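Local coordinates for beta-glucoside phosphorylase BglX (Unidentified, PDB 5VQE), which probably cleaves beta-glucosides by phosphorolysis, as a glycoside hydrolase family 3 enzyme, and binds 2-deoxy-2-fluoro-glucose in its active-site pocket, at residues A[47-52]-A[76-81]; A[149-154]-A[220-225]. One frame throughout, in Å; residues are numbered along the deposited sequence.

Contact 1: A[47-52]-A[76-81]; sequences GCDPLD and TQRLQK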
loop_
_atom_site.group_PDB
_atom_site.type_symbol
_atom_site.label_atom_id
_atom_site.label_comp_id
_atom_site.label_asym_id
_atom_site.label_seq_id
_atom_site.Cartn_x
_atom_site.Cartn_y
_atom_site.Cartn_z
ATOM N N GLY A 47 3.116 -16.597 22.150
ATOM C CA GLY A 47 3.152 -15.659 23.246
ATOM C C GLY A 47 2.267 -14.445 23.053
ATOM O O GLY A 47 2.018 -13.713 24.018
ATOM N N CYS A 48 1.789 -14.210 21.832
ATOM C CA CYS A 48 0.858 -13.130 21.536
ATOM C C CYS A 48 -0.545 -13.703 21.386
ATOM O O CYS A 48 -0.768 -14.618 20.588
ATOM C CB CYS A 48 1.271 -12.390 20.261
ATOM S SG CYS A 48 0.208 -10.997 19.825
ATOM N N ASP A 49 -1.484 -13.159 22.157
ATOM C CA ASP A 49 -2.866 -13.618 22.152
ATOM C C ASP A 49 -3.729 -12.564 21.470
ATOM O O ASP A 49 -3.677 -11.394 21.879
ATOM C CB ASP A 49 -3.333 -13.864 23.589
ATOM C CG ASP A 49 -4.758 -14.385 23.675
ATOM O OD1 ASP A 49 -5.391 -14.604 22.621
ATOM O OD2 ASP A 49 -5.246 -14.578 24.810
ATOM N N PRO A 50 -4.515 -12.898 20.436
ATOM C CA PRO A 50 -5.319 -11.850 19.778
ATOM C C PRO A 50 -6.294 -11.161 20.714
ATOM O O PRO A 50 -6.523 -9.953 20.581
ATOM C CB PRO A 50 -6.048 -12.607 18.656
ATOM C CG PRO A 50 -5.976 -14.053 19.043
ATOM C CD PRO A 50 -4.683 -14.207 19.781
ATOM N N LEU A 51 -6.876 -11.890 21.664
ATOM C CA LEU A 51 -7.810 -11.290 22.609
ATOM C C LEU A 51 -7.143 -10.290 23.543
ATOM O O LEU A 51 -7.847 -9.667 24.347
ATOM C CB LEU A 51 -8.506 -12.381 23.430
ATOM C CG LEU A 51 -9.759 -13.064 22.863
ATOM C CD1 LEU A 51 -9.878 -12.957 21.352
ATOM C CD2 LEU A 51 -9.790 -14.528 23.295
ATOM N N ASP A 52 -5.819 -10.123 23.471
ATOM C CA ASP A 52 -5.170 -9.044 24.204
ATOM C C ASP A 52 -5.622 -7.673 23.729
ATOM O O ASP A 52 -5.441 -6.690 24.455
ATOM C CB ASP A 52 -3.649 -9.143 24.080
ATOM C CG ASP A 52 -3.051 -10.166 25.022
ATOM O OD1 ASP A 52 -3.821 -10.932 25.640
ATOM O OD2 ASP A 52 -1.809 -10.194 25.152
ATOM N N THR A 76 -10.707 -14.332 13.230
ATOM C CA THR A 76 -11.966 -13.623 13.026
ATOM C C THR A 76 -13.082 -14.236 13.862
ATOM O O THR A 76 -13.869 -13.517 14.488
ATOM C CB THR A 76 -12.349 -13.633 11.547
ATOM O OG1 THR A 76 -11.396 -12.870 10.803
ATOM C CG2 THR A 76 -13.749 -13.038 11.340
ATOM N N GLN A 77 -13.177 -15.567 13.869
ATOM C CA GLN A 77 -14.214 -16.230 14.651
ATOM C C GLN A 77 -14.057 -15.918 16.129
ATOM O O GLN A 77 -15.017 -15.529 16.807
ATOM C CB GLN A 77 -14.157 -17.741 14.410
ATOM C CG GLN A 77 -14.653 -18.161 13.037
ATOM C CD GLN A 77 -14.406 -19.633 12.759
ATOM O OE1 GLN A 77 -13.260 -20.080 12.697
ATOM N NE2 GLN A 77 -15.482 -20.395 12.599
ATOM N N ARG A 78 -12.843 -16.075 16.646
ATOM C CA ARG A 78 -12.603 -15.831 18.059
ATOM C C ARG A 78 -12.883 -14.378 18.420
ATOM O O ARG A 78 -13.565 -14.090 19.411
ATOM C CB ARG A 78 -11.169 -16.202 18.395
ATOM C CG ARG A 78 -10.871 -17.682 18.200
ATOM C CD ARG A 78 -9.395 -17.932 18.343
ATOM N NE ARG A 78 -8.885 -17.423 19.608
ATOM C CZ ARG A 78 -7.609 -17.469 19.969
ATOM N NH1 ARG A 78 -6.700 -18.001 19.157
ATOM N NH2 ARG A 78 -7.243 -16.981 21.146
ATOM N N LEU A 79 -12.370 -13.448 17.618
ATOM C CA LEU A 79 -12.537 -12.033 17.931
ATOM C C LEU A 79 -13.999 -11.627 17.883
ATOM O O LEU A 79 -14.510 -10.994 18.815
ATOM C CB LEU A 79 -11.715 -11.187 16.963
ATOM C CG LEU A 79 -10.216 -11.210 17.212
ATOM C CD1 LEU A 79 -9.495 -10.610 16.015
ATOM C CD2 LEU A 79 -9.872 -10.462 18.488
ATOM N N GLN A 80 -14.695 -11.976 16.801
ATOM C CA GLN A 80 -16.061 -11.502 16.637
ATOM C C GLN A 80 -16.986 -12.077 17.701
ATOM O O GLN A 80 -17.825 -11.356 18.252
ATOM C CB GLN A 80 -16.574 -11.845 15.242
ATOM C CG GLN A 80 -15.869 -11.099 14.105
ATOM C CD GLN A 80 -16.259 -9.630 14.014
ATOM O OE1 GLN A 80 -16.637 -9.008 15.003
ATOM N NE2 GLN A 80 -16.155 -9.070 12.817
ATOM N N LYS A 81 -16.869 -13.373 17.995
ATOM C CA LYS A 81 -17.749 -13.962 18.997
ATOM C C LYS A 81 -17.463 -13.425 20.397
ATOM O O LYS A 81 -18.359 -13.435 21.245
ATOM C CB LYS A 81 -17.632 -15.487 18.964
ATOM C CG LYS A 81 -18.386 -16.129 17.805
#
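Arg78 reaches out from helix 69-82 of the TIM-barrel-type domain to the loop 47-52, between strands 38-42 and 61-64, and lays its guanidinium across Pro50. The proline ring presents CG to one face of that flat group, 3.7 Å above the plane and offset toward its rim, with Arg78 NH2 the nearest atom at 3.8 Å. At the guanidinium edge sits Leu51 CD2. Asp49 OD1 makes a long salt bridge to Arg78 NH2, 3.4 Å, and the carboxylate is turned 38° from the guanidinium plane, so the charges attract without a paired, coplanar fit. A bend at chi3 (54°) in an otherwise extended arginine chain turns the group over the proline. Next to the guanidinium the contact is apolar: Leu51 CD1 and Leu79 CD2 meet at 3.8 Å, the two leucine side chains overlapping antiparallel, and Leu79 CD2 also lies 4.0 Å from Pro50 O. Further out, Leu79 packs on Val62 and Tyr64 of strand 61-64, while Glu74 gives Arg78 NH1 a weak, long ion pair. Asp49 is itself positioned by an Asx turn, in which Leu51 N donates to Asp49 OD1 over 3.2 Å, approaching from above the carboxylate plane.

Contact 2: A[149-154]-A[220-225]; sequences IDIDMN and MDTYGR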
loop_
_atom_site.group_PDB
_atom_site.type_symbol
_atom_site.label_atom_id
_atom_site.label_comp_id
_atom_site.label_asym_id
_atom_site.label_seq_id
_atom_site.Cartn_x
_atom_site.Cartn_y
_atom_site.Cartn_z
ATOM N N ILE A 149 -4.100 6.552 -3.604
ATOM C CA ILE A 149 -4.309 7.534 -4.659
ATOM C C ILE A 149 -3.315 8.673 -4.487
ATOM O O ILE A 149 -3.565 9.803 -4.915
ATOM C CB ILE A 149 -5.764 8.040 -4.682
ATOM C CG1 ILE A 149 -6.177 8.605 -3.319
ATOM C CG2 ILE A 149 -6.686 6.915 -5.124
ATOM C CD1 ILE A 149 -7.528 9.314 -3.350
ATOM N N ASP A 150 -2.170 8.377 -3.875
ATOM C CA ASP A 150 -1.032 9.280 -3.952
ATOM C C ASP A 150 -0.547 9.384 -5.390
ATOM O O ASP A 150 -0.719 8.466 -6.195
ATOM C CB ASP A 150 0.119 8.789 -3.078
ATOM C CG ASP A 150 -0.259 8.672 -1.619
ATOM O OD1 ASP A 150 -1.057 9.506 -1.147
ATOM O OD2 ASP A 150 0.266 7.754 -0.949
ATOM N N ILE A 151 0.076 10.516 -5.702
ATOM C CA ILE A 151 0.657 10.774 -7.017
ATOM C C ILE A 151 2.161 10.626 -6.877
ATOM O O ILE A 151 2.767 11.253 -6.005
ATOM C CB ILE A 151 0.292 12.183 -7.524
ATOM C CG1 ILE A 151 -1.222 12.381 -7.577
ATOM C CG2 ILE A 151 0.909 12.432 -8.892
ATOM C CD1 ILE A 151 -1.640 13.831 -7.792
ATOM N N ASP A 152 2.774 9.806 -7.735
ATOM C CA ASP A 152 4.221 9.578 -7.674
ATOM C C ASP A 152 4.966 10.700 -8.403
ATOM O O ASP A 152 5.704 10.484 -9.364
ATOM C CB ASP A 152 4.563 8.210 -8.259
ATOM C CG ASP A 152 5.945 7.718 -7.852
ATOM O OD1 ASP A 152 6.455 8.151 -6.797
ATOM O OD2 ASP A 152 6.517 6.870 -8.581
ATOM N N MET A 153 4.761 11.928 -7.913
ATOM C CA MET A 153 5.444 13.082 -8.487
ATOM C C MET A 153 6.947 12.999 -8.267
ATOM O O MET A 153 7.732 13.117 -9.215
ATOM C CB MET A 153 4.918 14.382 -7.878
ATOM C CG MET A 153 3.555 14.814 -8.303
ATOM S SD MET A 153 3.239 16.517 -7.776
ATOM C CE MET A 153 1.536 16.702 -8.312
ATOM N N ASN A 154 7.368 12.788 -7.023
ATOM C CA ASN A 154 8.763 12.942 -6.643
ATOM C C ASN A 154 9.460 11.592 -6.693
ATOM O O ASN A 154 9.204 10.745 -5.824
ATOM C CB ASN A 154 8.863 13.542 -5.241
ATOM C CG ASN A 154 10.266 14.010 -4.907
ATOM O OD1 ASN A 154 11.253 13.359 -5.254
ATOM N ND2 ASN A 154 10.359 15.147 -4.235
ATOM N N MET A 220 -5.192 21.690 -5.287
ATOM C CA MET A 220 -6.587 21.522 -5.659
ATOM C C MET A 220 -6.711 20.894 -7.044
ATOM O O MET A 220 -7.574 20.036 -7.268
ATOM C CB MET A 220 -7.303 22.877 -5.597
ATOM C CG MET A 220 -8.807 22.784 -5.477
ATOM S SD MET A 220 -9.330 21.828 -4.028
ATOM C CE MET A 220 -8.763 22.821 -2.673
ATOM N N ASP A 221 -5.845 21.291 -7.982
ATOM C CA ASP A 221 -5.931 20.816 -9.362
ATOM C C ASP A 221 -5.415 19.395 -9.549
ATOM O O ASP A 221 -5.672 18.802 -10.602
ATOM C CB ASP A 221 -5.140 21.733 -10.306
ATOM C CG ASP A 221 -5.630 23.171 -10.296
ATOM O OD1 ASP A 221 -6.825 23.418 -10.029
ATOM O OD2 ASP A 221 -4.803 24.064 -10.575
ATOM N N THR A 222 -4.683 18.845 -8.582
ATOM C CA THR A 222 -4.131 17.503 -8.712
ATOM C C THR A 222 -4.698 16.588 -7.627
ATOM O O THR A 222 -5.631 15.817 -7.890
ATOM C CB THR A 222 -2.599 17.564 -8.675
ATOM O OG1 THR A 222 -2.152 18.165 -7.452
ATOM C CG2 THR A 222 -2.081 18.401 -9.845
ATOM N N TYR A 223 -4.168 16.663 -6.405
ATOM C CA TYR A 223 -4.687 15.816 -5.329
ATOM C C TYR A 223 -6.173 16.061 -5.090
ATOM O O TYR A 223 -6.956 15.113 -4.957
ATOM C CB TYR A 223 -3.887 16.046 -4.042
ATOM C CG TYR A 223 -2.505 15.461 -4.127
ATOM C CD1 TYR A 223 -2.265 14.139 -3.770
ATOM C CD2 TYR A 223 -1.440 16.213 -4.605
ATOM C CE1 TYR A 223 -0.992 13.595 -3.868
ATOM C CE2 TYR A 223 -0.171 15.670 -4.703
ATOM C CZ TYR A 223 0.041 14.363 -4.335
ATOM O OH TYR A 223 1.305 13.824 -4.436
ATOM N N GLY A 224 -6.585 17.326 -5.026
ATOM C CA GLY A 224 -7.988 17.618 -4.787
ATOM C C GLY A 224 -8.894 17.036 -5.858
ATOM O O GLY A 224 -9.971 16.516 -5.560
ATOM N N ARG A 225 -8.459 17.096 -7.117
ATOM C CA ARG A 225 -9.236 16.505 -8.200
ATOM C C ARG A 225 -9.413 15.006 -8.004
ATOM O O ARG A 225 -10.500 14.468 -8.241
ATOM C CB ARG A 225 -8.550 16.784 -9.534
ATOM C CG ARG A 225 -9.294 16.260 -10.748
ATOM C CD ARG A 225 -8.536 16.610 -12.020
ATOM N NE ARG A 225 -9.098 15.963 -13.201
ATOM C CZ ARG A 225 -10.123 16.442 -13.905
ATOM N NH1 ARG A 225 -10.714 17.573 -13.548
ATOM N NH2 ARG A 225 -10.565 15.783 -14.964
#
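Tyr223 and Ile151 bury the most surface here, and they meet as a CH-pi contact: Ile151 CD1 stands over the centre of the phenol ring, 3.7 Å from its centroid and only 5° off the ring normal. The two side chains run head-on from their own backbones, and Ile151 CB sits 3.6 Å from Tyr223 OH. With chi1 at -57°, Ile151 CG1 is anti to the carbonyl carbon, and the extended chi2 carries CD1 out over the ring. Tyr223 OH is 3.3 Å from Ile151 O, but it hydrogen-bonds to Asp198 O. Asp150 brings its CA to the ring edge, near the plane. In the TIM-barrel-type domain this is loop-to-helix packing: segment 149-154 follows strand 143-144, and Tyr223 lies on helix 216-232, which widens to a pi-type turn at 220-224. Asp150 CB leaves the backbone away from the helix, and the carboxylate accepts from Asp198 N at OD1 and pairs with His194 ND1 at OD2; His194 lines the fluoroglucose pocket. Met153 brings CE obliquely to within 4.1 Å of Tyr223 CE2, and the same methyl lies near Thr222 OG1, whose hydrogen-bond partner is Glu218 O. Thr222 CB touches Ile151 CD1 at 4.0 Å.

How the contacts relate
Contacts 1 and 2 follow one another along the chain, both within the family 3 N-terminal domain, and sit on opposite sides of the chain's centre. Their own centres are 39 Å apart and their nearest atoms about 25 Å, so they do not touch. Contact 1 lies peripherally, its centre 25 Å from that of the chain, and is only partly buried; contact 2 is buried, 16 Å out. In contact 2 the side chain of Asp150 is about 7 Å from the bound 2-deoxy-2-fluoro-glucose and hydrogen-bonds to His194, a residue of that pocket. Contact 1 combines a salt bridge with apolar packing, whereas contact 2 is apolar and aromatic.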